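Protelomerase (Agrobacterium tumefaciens, PDB 4F43) generates the hairpin ends of the linear chromosome as a telomere resolvase, cutting DNA and rejoining it into closed hairpin telomeres, and protects those ends. Local coordinates at residues V7-V12 with I79-G84; E122-V127 with T308-R313; L179-A184 with G195-I200. The protein carries 1 engineered substitution. One frame throughout, in Å; residues are numbered along the deposited sequence.

Interaction 1 of 3, residues V7-V12 with I79-G84; sequences VATSIV and IREAFG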
loop_
_atom_site.group_PDB
_atom_site.type_symbol
_atom_site.label_atom_id
_atom_site.label_comp_id
_atom_site.label_asym_id
_atom_site.label_seq_id
_atom_site.Cartn_x
_atom_site.Cartn_y
_atom_site.Cartn_z
ATOM N N VAL A 7 9.349 14.129 23.306
ATOM C CA VAL A 7 10.361 13.305 22.656
ATOM C C VAL A 7 9.734 12.284 21.705
ATOM O O VAL A 7 8.863 11.505 22.095
ATOM C CB VAL A 7 11.254 12.589 23.696
ATOM C CG1 VAL A 7 10.409 12.004 24.821
ATOM C CG2 VAL A 7 12.104 11.516 23.028
ATOM N N ALA A 8 10.173 12.305 20.450
ATOM C CA ALA A 8 9.712 11.338 19.462
ATOM C C ALA A 8 10.521 10.055 19.593
ATOM O O ALA A 8 11.565 9.902 18.958
ATOM C CB ALA A 8 9.832 11.909 18.060
ATOM N N THR A 9 10.028 9.137 20.418
ATOM C CA THR A 9 10.762 7.926 20.776
ATOM C C THR A 9 11.073 7.038 19.573
ATOM O O THR A 9 12.060 6.305 19.577
ATOM C CB THR A 9 9.993 7.095 21.822
ATOM O OG1 THR A 9 9.241 7.967 22.674
ATOM C CG2 THR A 9 10.957 6.271 22.665
ATOM N N SER A 10 10.226 7.107 18.551
ATOM C CA SER A 10 10.407 6.306 17.343
ATOM C C SER A 10 11.741 6.620 16.669
ATOM O O SER A 10 12.569 5.729 16.453
ATOM C CB SER A 10 9.259 6.560 16.365
ATOM O OG SER A 10 8.005 6.297 16.970
ATOM N N ILE A 11 11.937 7.893 16.347
ATOM C CA ILE A 11 13.155 8.357 15.694
ATOM C C ILE A 11 14.383 8.033 16.537
ATOM O O ILE A 11 15.380 7.516 16.031
ATOM C CB ILE A 11 13.117 9.877 15.458
ATOM C CG1 ILE A 11 11.725 10.318 14.998
ATOM C CG2 ILE A 11 14.188 10.287 14.460
ATOM C CD1 ILE A 11 11.317 9.758 13.653
ATOM N N VAL A 12 14.292 8.340 17.828
ATOM C CA VAL A 12 15.383 8.110 18.769
ATOM C C VAL A 12 15.805 6.645 18.808
ATOM O O VAL A 12 16.992 6.336 18.727
ATOM C CB VAL A 12 15.007 8.577 20.190
ATOM C CG1 VAL A 12 16.097 8.204 21.184
ATOM C CG2 VAL A 12 14.755 10.077 20.205
ATOM N N ILE A 79 6.051 15.405 15.433
ATOM C CA ILE A 79 5.502 16.437 16.305
ATOM C C ILE A 79 4.294 15.909 17.074
ATOM O O ILE A 79 4.168 16.134 18.280
ATOM C CB ILE A 79 5.096 17.697 15.515
ATOM C CG1 ILE A 79 6.309 18.302 14.807
ATOM C CG2 ILE A 79 4.462 18.725 16.438
ATOM C CD1 ILE A 79 5.978 19.483 13.918
ATOM N N ARG A 80 3.412 15.203 16.372
ATOM C CA ARG A 80 2.235 14.610 17.002
ATOM C C ARG A 80 2.632 13.610 18.079
ATOM O O ARG A 80 1.979 13.511 19.119
ATOM C CB ARG A 80 1.348 13.922 15.964
ATOM C CG ARG A 80 0.658 14.870 15.000
ATOM C CD ARG A 80 -0.275 14.110 14.073
ATOM N NE ARG A 80 -0.920 14.984 13.098
ATOM C CZ ARG A 80 -2.106 15.556 13.276
ATOM N NH1 ARG A 80 -2.616 16.335 12.332
ATOM N NH2 ARG A 80 -2.783 15.349 14.397
ATOM N N GLU A 81 3.708 12.870 17.826
ATOM C CA GLU A 81 4.186 11.875 18.779
ATOM C C GLU A 81 4.822 12.528 20.002
ATOM O O GLU A 81 4.603 12.092 21.133
ATOM C CB GLU A 81 5.189 10.931 18.113
ATOM C CG GLU A 81 5.709 9.833 19.028
ATOM C CD GLU A 81 6.785 8.988 18.373
ATOM O OE1 GLU A 81 7.117 7.916 18.920
ATOM O OE2 GLU A 81 7.301 9.400 17.313
ATOM N N ALA A 82 5.603 13.577 19.770
ATOM C CA ALA A 82 6.358 14.220 20.840
ATOM C C ALA A 82 5.501 15.110 21.738
ATOM O O ALA A 82 5.551 14.994 22.961
ATOM C CB ALA A 82 7.520 15.013 20.261
ATOM N N PHE A 83 4.713 15.991 21.130
ATOM C CA PHE A 83 3.954 16.980 21.891
ATOM C C PHE A 83 2.462 16.669 21.944
ATOM O O PHE A 83 1.899 16.490 23.023
ATOM C CB PHE A 83 4.195 18.380 21.326
ATOM C CG PHE A 83 5.647 18.752 21.246
ATOM C CD1 PHE A 83 6.293 19.313 22.334
ATOM C CD2 PHE A 83 6.371 18.525 20.088
ATOM C CE1 PHE A 83 7.631 19.649 22.267
ATOM C CE2 PHE A 83 7.710 18.857 20.015
ATOM C CZ PHE A 83 8.340 19.419 21.106
ATOM N N GLY A 84 1.824 16.608 20.781
ATOM C CA GLY A 84 0.409 16.295 20.717
ATOM C C GLY A 84 -0.296 16.891 19.514
ATOM O O GLY A 84 0.338 17.459 18.625
HETATM O O HOH W 1 7.157 12.865 24.920
#
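E81 reaches out from the last turn of helix 65-82 and sets its carboxylate against the first turn of helix 9-18, where S10 takes hold of it. Its CG lies anti to the backbone N (chi1 -178°) and the chain beyond is extended, which carries OE1 across the gap between the two helix ends. There S10 grips that one oxygen twice: S10 OG lies 2.7 Å from E81 OE1, and S10 N donates to the same E81 OE1 at 3.2 Å. Both donors come on the syn side, yet from opposite faces of the carboxylate plane, so OE1 is held from above and below that plane. Sitting at a helix N terminus, the negative charge is probably stabilised by the helix dipole.

The other oxygen, E81 OE2, rests 3.6 Å from A8 CB; A8 is the N-cap residue. Further back, the methyl A82 CB packs against the backbone leading into helix 9-18, 3.7 Å from V7 N. One water accepts from V7 N and donates weakly to A82 O. The contact is a surface one: it joins the start of helix 9-18 to the C-terminal end of helix 65-82, with I11, A82 and F83 leaning on helix 28-40 and I79 on helix 89-92.

Interaction 2 of 3, residues E122-V127 with T308-R313; sequences ENYRQV and TLPEDR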
loop_
_atom_site.group_PDB
_atom_site.type_symbol
_atom_site.label_atom_id
_atom_site.label_comp_id
_atom_site.label_asym_id
_atom_site.label_seq_id
_atom_site.Cartn_x
_atom_site.Cartn_y
_atom_site.Cartn_z
ATOM N N GLU A 122 -1.461 -9.657 -22.201
ATOM C CA GLU A 122 -1.663 -10.833 -23.043
ATOM C C GLU A 122 -1.442 -12.171 -22.340
ATOM O O GLU A 122 -2.247 -13.091 -22.481
ATOM C CB GLU A 122 -0.807 -10.735 -24.308
ATOM C CG GLU A 122 -1.406 -9.834 -25.373
ATOM C CD GLU A 122 -0.362 -9.017 -26.106
ATOM O OE1 GLU A 122 0.802 -8.993 -25.653
ATOM O OE2 GLU A 122 -0.709 -8.396 -27.132
ATOM N N ASN A 123 -0.356 -12.279 -21.584
ATOM C CA ASN A 123 -0.013 -13.535 -20.923
ATOM C C ASN A 123 -0.447 -13.572 -19.461
ATOM O O ASN A 123 0.278 -14.081 -18.606
ATOM C CB ASN A 123 1.492 -13.788 -21.021
ATOM C CG ASN A 123 2.014 -13.677 -22.442
ATOM O OD1 ASN A 123 1.373 -14.130 -23.390
ATOM N ND2 ASN A 123 3.184 -13.065 -22.595
ATOM N N TYR A 124 -1.632 -13.041 -19.173
ATOM C CA TYR A 124 -2.098 -12.937 -17.791
ATOM C C TYR A 124 -2.498 -14.288 -17.194
ATOM O O TYR A 124 -2.355 -14.507 -15.989
ATOM C CB TYR A 124 -3.244 -11.926 -17.669
ATOM C CG TYR A 124 -4.601 -12.446 -18.090
ATOM C CD1 TYR A 124 -5.502 -12.926 -17.147
ATOM C CD2 TYR A 124 -4.988 -12.444 -19.424
ATOM C CE1 TYR A 124 -6.744 -13.398 -17.521
ATOM C CE2 TYR A 124 -6.230 -12.915 -19.807
ATOM C CZ TYR A 124 -7.104 -13.390 -18.852
ATOM O OH TYR A 124 -8.340 -13.858 -19.229
ATOM N N ARG A 125 -2.996 -15.186 -18.040
ATOM C CA ARG A 125 -3.373 -16.527 -17.601
ATOM C C ARG A 125 -2.164 -17.269 -17.045
ATOM O O ARG A 125 -2.259 -17.989 -16.047
ATOM C CB ARG A 125 -3.986 -17.321 -18.756
ATOM C CG ARG A 125 -5.301 -16.764 -19.277
ATOM C CD ARG A 125 -5.830 -17.600 -20.433
ATOM N NE ARG A 125 -7.166 -17.180 -20.846
ATOM C CZ ARG A 125 -8.292 -17.669 -20.339
ATOM N NH1 ARG A 125 -8.245 -18.598 -19.393
ATOM N NH2 ARG A 125 -9.465 -17.229 -20.774
ATOM N N GLN A 126 -1.023 -17.078 -17.700
ATOM C CA GLN A 126 0.223 -17.696 -17.273
ATOM C C GLN A 126 0.642 -17.163 -15.909
ATOM O O GLN A 126 1.121 -17.914 -15.066
ATOM C CB GLN A 126 1.327 -17.442 -18.299
ATOM C CG GLN A 126 0.953 -17.845 -19.714
ATOM C CD GLN A 126 2.138 -17.823 -20.658
ATOM O OE1 GLN A 126 3.254 -18.181 -20.280
ATOM N NE2 GLN A 126 1.904 -17.398 -21.893
ATOM N N VAL A 127 0.454 -15.864 -15.700
ATOM C CA VAL A 127 0.781 -15.234 -14.426
ATOM C C VAL A 127 -0.111 -15.775 -13.310
ATOM O O VAL A 127 0.369 -16.113 -12.222
ATOM C CB VAL A 127 0.627 -13.700 -14.502
ATOM C CG1 VAL A 127 0.828 -13.072 -13.130
ATOM C CG2 VAL A 127 1.602 -13.116 -15.511
ATOM N N THR A 308 -5.766 -4.035 -19.967
ATOM C CA THR A 308 -6.883 -4.492 -20.783
ATOM C C THR A 308 -6.703 -5.961 -21.158
ATOM O O THR A 308 -5.638 -6.376 -21.621
ATOM C CB THR A 308 -7.098 -3.617 -22.043
ATOM O OG1 THR A 308 -8.174 -4.155 -22.824
ATOM C CG2 THR A 308 -5.838 -3.552 -22.896
ATOM N N LEU A 309 -7.747 -6.750 -20.934
ATOM C CA LEU A 309 -7.685 -8.184 -21.184
ATOM C C LEU A 309 -7.728 -8.507 -22.675
ATOM O O LEU A 309 -8.477 -7.881 -23.427
ATOM C CB LEU A 309 -8.800 -8.916 -20.430
ATOM C CG LEU A 309 -8.656 -8.922 -18.907
ATOM C CD1 LEU A 309 -9.645 -9.889 -18.278
ATOM C CD2 LEU A 309 -7.233 -9.263 -18.495
ATOM N N PRO A 310 -6.915 -9.489 -23.101
ATOM C CA PRO A 310 -6.743 -9.896 -24.501
ATOM C C PRO A 310 -8.062 -10.201 -25.201
ATOM O O PRO A 310 -8.232 -9.834 -26.362
ATOM C CB PRO A 310 -5.914 -11.178 -24.391
ATOM C CG PRO A 310 -5.176 -11.037 -23.119
ATOM C CD PRO A 310 -6.083 -10.296 -22.190
ATOM N N GLU A 311 -8.976 -10.869 -24.505
ATOM C CA GLU A 311 -10.271 -11.217 -25.082
ATOM C C GLU A 311 -11.125 -9.981 -25.351
ATOM O O GLU A 311 -11.816 -9.905 -26.369
ATOM C CB GLU A 311 -11.023 -12.206 -24.186
ATOM C CG GLU A 311 -10.811 -11.998 -22.696
ATOM C CD GLU A 311 -9.940 -13.078 -22.079
ATOM O OE1 GLU A 311 -8.861 -13.366 -22.637
ATOM O OE2 GLU A 311 -10.341 -13.647 -21.041
ATOM N N ASP A 312 -11.076 -9.018 -24.436
ATOM C CA ASP A 312 -11.786 -7.758 -24.618
ATOM C C ASP A 312 -11.207 -7.008 -25.810
ATOM O O ASP A 312 -11.944 -6.486 -26.646
ATOM C CB ASP A 312 -11.691 -6.897 -23.358
ATOM C CG ASP A 312 -12.273 -7.582 -22.137
ATOM O OD1 ASP A 312 -13.103 -8.499 -22.309
ATOM O OD2 ASP A 312 -11.903 -7.202 -21.006
ATOM N N ARG A 313 -9.880 -6.972 -25.877
ATOM C CA ARG A 313 -9.164 -6.364 -26.991
ATOM C C ARG A 313 -9.579 -7.023 -28.301
ATOM O O ARG A 313 -9.674 -6.364 -29.335
ATOM C CB ARG A 313 -7.651 -6.500 -26.779
ATOM C CG ARG A 313 -6.769 -5.716 -27.751
ATOM C CD ARG A 313 -6.426 -6.528 -28.996
ATOM N NE ARG A 313 -6.175 -7.933 -28.681
ATOM C CZ ARG A 313 -4.973 -8.446 -28.436
ATOM N NH1 ARG A 313 -3.898 -7.671 -28.473
ATOM N NH2 ARG A 313 -4.845 -9.736 -28.158
HETATM O O HOH W 2 -11.960 -16.696 -20.601
#
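E122 meets the second segment first, through its backbone: P310 CG sits 3.5 Å from E122 CA, just ahead of helix 124-134. The E122 side chain, bent at chi2, then swings its carboxylate to the edge of the R313 guanidinium, where E122 OE2 and R313 NH1 form a salt bridge at 3.5 Å. The two planes are 43° apart, so the groups do not meet as a flat, two-pronged pair.

Y124 makes the largest share of the contact. With chi1 at 80°, CG stands between the backbone N and the carbonyl carbon, and the ring projects toward the start of helix 310-316. L309 CD2 sits over the centre of one face, a CH-pi contact with 3.9 Å from that methyl to the ring centroid of Y124, only 7° off the normal; the aliphatic R125 CG lies over the opposite face, offset toward the rim. P310 CD packs obliquely at 3.5 Å from Y124 CE2.

Two helix N termini are thus brought together here, each following a strand of the small parallel pair 119-120 and 307-308, with backbone bonds from T308 to I119 and to F121 just past the strand. Helix 263-276 backs the site, with L267 against Y124 and H274 against L309 and E311.

At the far end of the ring, Y124 OH donates to E311 OE2 at 2.7 Å, arriving from above the carboxylate plane. R125, extended from CG to NE, adds a long salt bridge of 3.7 Å from its NH2 to that same E311 OE2, and a water links the two weakly.

Interaction 3 of 3, residues L179-A184 with G195-I200; sequences LFNGQA and GITYEI. With nucleotides of chain B.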
loop_
_atom_site.group_PDB
_atom_site.type_symbol
_atom_site.label_atom_id
_atom_site.label_comp_id
_atom_site.label_asym_id
_atom_site.label_seq_id
_atom_site.Cartn_x
_atom_site.Cartn_y
_atom_site.Cartn_z
ATOM N N LEU A 179 -13.560 -14.512 3.003
ATOM C CA LEU A 179 -13.712 -13.320 3.830
ATOM C C LEU A 179 -12.344 -12.719 4.140
ATOM O O LEU A 179 -11.328 -13.410 4.072
ATOM C CB LEU A 179 -14.459 -13.652 5.124
ATOM C CG LEU A 179 -15.835 -14.304 4.972
ATOM C CD1 LEU A 179 -16.469 -14.538 6.334
ATOM C CD2 LEU A 179 -16.740 -13.453 4.094
ATOM N N PHE A 180 -12.316 -11.435 4.480
ATOM C CA PHE A 180 -11.053 -10.730 4.673
ATOM C C PHE A 180 -11.078 -9.711 5.812
ATOM O O PHE A 180 -12.093 -9.055 6.053
ATOM C CB PHE A 180 -10.625 -10.057 3.365
ATOM C CG PHE A 180 -9.506 -9.070 3.528
ATOM C CD1 PHE A 180 -8.217 -9.502 3.801
ATOM C CD2 PHE A 180 -9.741 -7.710 3.403
ATOM C CE1 PHE A 180 -7.186 -8.593 3.954
ATOM C CE2 PHE A 180 -8.715 -6.796 3.553
ATOM C CZ PHE A 180 -7.436 -7.237 3.829
ATOM N N ASN A 181 -9.945 -9.587 6.497
ATOM C CA ASN A 181 -9.769 -8.629 7.583
ATOM C C ASN A 181 -8.292 -8.554 7.964
ATOM O O ASN A 181 -7.644 -9.585 8.131
ATOM C CB ASN A 181 -10.597 -9.048 8.799
ATOM C CG ASN A 181 -10.912 -7.887 9.722
ATOM O OD1 ASN A 181 -11.195 -6.777 9.272
ATOM N ND2 ASN A 181 -10.867 -8.139 11.025
ATOM N N GLY A 182 -7.747 -7.346 8.084
ATOM C CA GLY A 182 -8.481 -6.122 7.835
ATOM C C GLY A 182 -7.767 -5.212 6.856
ATOM O O GLY A 182 -6.577 -5.378 6.584
ATOM N N GLN A 183 -8.503 -4.239 6.331
ATOM C CA GLN A 183 -7.983 -3.324 5.323
ATOM C C GLN A 183 -6.874 -2.432 5.878
ATOM O O GLN A 183 -6.810 -2.177 7.081
ATOM C CB GLN A 183 -9.124 -2.463 4.770
ATOM C CG GLN A 183 -8.780 -1.630 3.540
ATOM C CD GLN A 183 -8.816 -2.427 2.250
ATOM O OE1 GLN A 183 -8.625 -3.643 2.247
ATOM N NE2 GLN A 183 -9.070 -1.742 1.142
ATOM N N ALA A 184 -5.998 -1.971 4.991
ATOM C CA ALA A 184 -4.951 -1.026 5.356
ATOM C C ALA A 184 -5.258 0.351 4.778
ATOM O O ALA A 184 -6.184 0.503 3.980
ATOM C CB ALA A 184 -3.598 -1.518 4.868
ATOM N N GLY A 195 -11.475 -2.601 10.612
ATOM C CA GLY A 195 -12.083 -3.589 11.483
ATOM C C GLY A 195 -13.341 -4.177 10.874
ATOM O O GLY A 195 -14.237 -4.631 11.588
ATOM N N ILE A 196 -13.405 -4.169 9.547
ATOM C CA ILE A 196 -14.575 -4.658 8.829
ATOM C C ILE A 196 -14.280 -5.949 8.072
ATOM O O ILE A 196 -13.413 -5.984 7.199
ATOM C CB ILE A 196 -15.106 -3.606 7.835
ATOM C CG1 ILE A 196 -15.590 -2.362 8.583
ATOM C CG2 ILE A 196 -16.227 -4.192 6.989
ATOM C CD1 ILE A 196 -16.729 -2.633 9.544
ATOM N N THR A 197 -15.003 -7.008 8.418
ATOM C CA THR A 197 -14.877 -8.283 7.723
ATOM C C THR A 197 -15.865 -8.347 6.564
ATOM O O THR A 197 -17.070 -8.474 6.774
ATOM C CB THR A 197 -15.132 -9.468 8.670
ATOM O OG1 THR A 197 -16.451 -9.365 9.223
ATOM C CG2 THR A 197 -14.114 -9.477 9.799
ATOM N N TYR A 198 -15.352 -8.254 5.341
ATOM C CA TYR A 198 -16.207 -8.258 4.158
ATOM C C TYR A 198 -15.808 -9.338 3.156
ATOM O O TYR A 198 -14.688 -9.851 3.189
ATOM C CB TYR A 198 -16.232 -6.875 3.496
ATOM C CG TYR A 198 -14.909 -6.421 2.917
ATOM C CD1 TYR A 198 -14.703 -6.400 1.545
ATOM C CD2 TYR A 198 -13.869 -6.004 3.741
ATOM C CE1 TYR A 198 -13.502 -5.981 1.008
ATOM C CE2 TYR A 198 -12.661 -5.587 3.213
ATOM C CZ TYR A 198 -12.485 -5.578 1.844
ATOM O OH TYR A 198 -11.286 -5.162 1.313
ATOM N N GLU A 199 -16.737 -9.676 2.267
ATOM C CA GLU A 199 -16.549 -10.778 1.330
ATOM C C GLU A 199 -15.843 -10.335 0.050
ATOM O O GLU A 199 -16.207 -9.328 -0.556
ATOM C CB GLU A 199 -17.900 -11.418 0.998
ATOM C CG GLU A 199 -17.809 -12.742 0.259
ATOM C CD GLU A 199 -19.165 -13.397 0.074
ATOM O OE1 GLU A 199 -19.420 -14.434 0.725
ATOM O OE2 GLU A 199 -19.977 -12.876 -0.718
ATOM N N ILE A 200 -14.829 -11.098 -0.350
ATOM C CA ILE A 200 -14.066 -10.806 -1.559
ATOM C C ILE A 200 -13.979 -12.036 -2.461
ATOM O O ILE A 200 -13.984 -13.166 -1.976
ATOM C CB ILE A 200 -12.636 -10.334 -1.224
ATOM C CG1 ILE A 200 -11.914 -11.375 -0.365
ATOM C CG2 ILE A 200 -12.669 -8.991 -0.521
ATOM C CD1 ILE A 200 -10.460 -11.049 -0.105
ATOM P P DT B 22 -0.839 1.718 6.345
ATOM O OP1 DT B 22 -2.181 1.521 6.937
ATOM O OP2 DT B 22 0.365 1.643 7.202
ATOM O "O5'" DT B 22 -0.657 0.670 5.147
ATOM C "C5'" DT B 22 0.629 0.408 4.587
ATOM C "C4'" DT B 22 0.692 0.813 3.125
ATOM O "O4'" DT B 22 1.015 2.220 3.037
ATOM C "C3'" DT B 22 1.776 0.128 2.302
ATOM O "O3'" DT B 22 1.281 -1.065 1.702
ATOM C "C2'" DT B 22 2.121 1.160 1.234
ATOM C "C1'" DT B 22 1.530 2.470 1.746
ATOM N N1 DT B 22 2.528 3.581 1.803
ATOM C C2 DT B 22 2.961 4.147 0.626
ATOM O O2 DT B 22 2.572 3.798 -0.475
ATOM N N3 DT B 22 3.873 5.158 0.779
ATOM C C4 DT B 22 4.392 5.652 1.959
ATOM O O4 DT B 22 5.212 6.568 1.978
ATOM C C5 DT B 22 3.897 5.012 3.153
ATOM C C7 DT B 22 4.383 5.456 4.501
ATOM C C6 DT B 22 3.003 4.022 3.021
#
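F180 and Y198 face each other as the hydrogen-bonded pair of an antiparallel ladder, the last rungs between strand 177-180 and strand 198-201, an outer strand of the four-stranded sheet in the catalytic domain. Both backbone bonds are weak: F180 N reaches Y198 O at 3.1 Å, and Y198 N reaches F180 O at 3.4 Å. Just past them, the CA-H of T197 points at the same F180 O, 3.3 Å from T197 CA, as the chains begin to part.

The side chains of F180 and Y198 run side by side on one face of the sheet, the planes of the F180 and Y198 rings 85° apart. Y198 CE2 comes in at the edge of the F180 ring, 3.6 Å from F180 CD2. I200 joins on this face, its CD1 touching F180 CB. On the other face, L179 and E199 form the neighbouring non-hydrogen-bonded pair, with L179 CD2 lying 3.9 Å from E199 CB.

Beyond the strand end, N181 has its CG anti to the backbone N (chi1 -157°), which sets the amide against T197 CG2, 3.6 Å from N181 CG. A cis peptide bond between N181 and G182 turns the chain before Q183.

In the outer shell, R153 makes a cation-pi contact with F180 and K193 one with Y198. Q183 is held mainly from elsewhere, its NE2 donating to L291 O. E157 OE2 accepts from the backbone N of A184, the residue that comes closest to the DNA: A184 CB is 3.7 Å from O5' of nucleotide DT22 of chain B. Q183 OE1, meanwhile, accepts a weak hydrogen bond from Y198 OH at 3.2 Å, near the plane of the tyrosine ring.

How the interactions relate
From the N terminus, interaction 1 closes first, bringing helix 9-18 against the end of helix 65-82 around a mostly helical excursion without strands. The chain then enters the catalytic region, where 122-127 opens interaction 2, a loop that shuts only at 308-313 near the C terminus. Within that long excursion lies interaction 3, a short local closure between neighbouring strands of the antiparallel sheet. No two of the contacts touch: interactions 1 and 2 lie on opposite sides of the chain's centre, their centres about 48 Å apart, while interaction 3 comes within about 17 Å of each, nearest atoms. None of the loops cross.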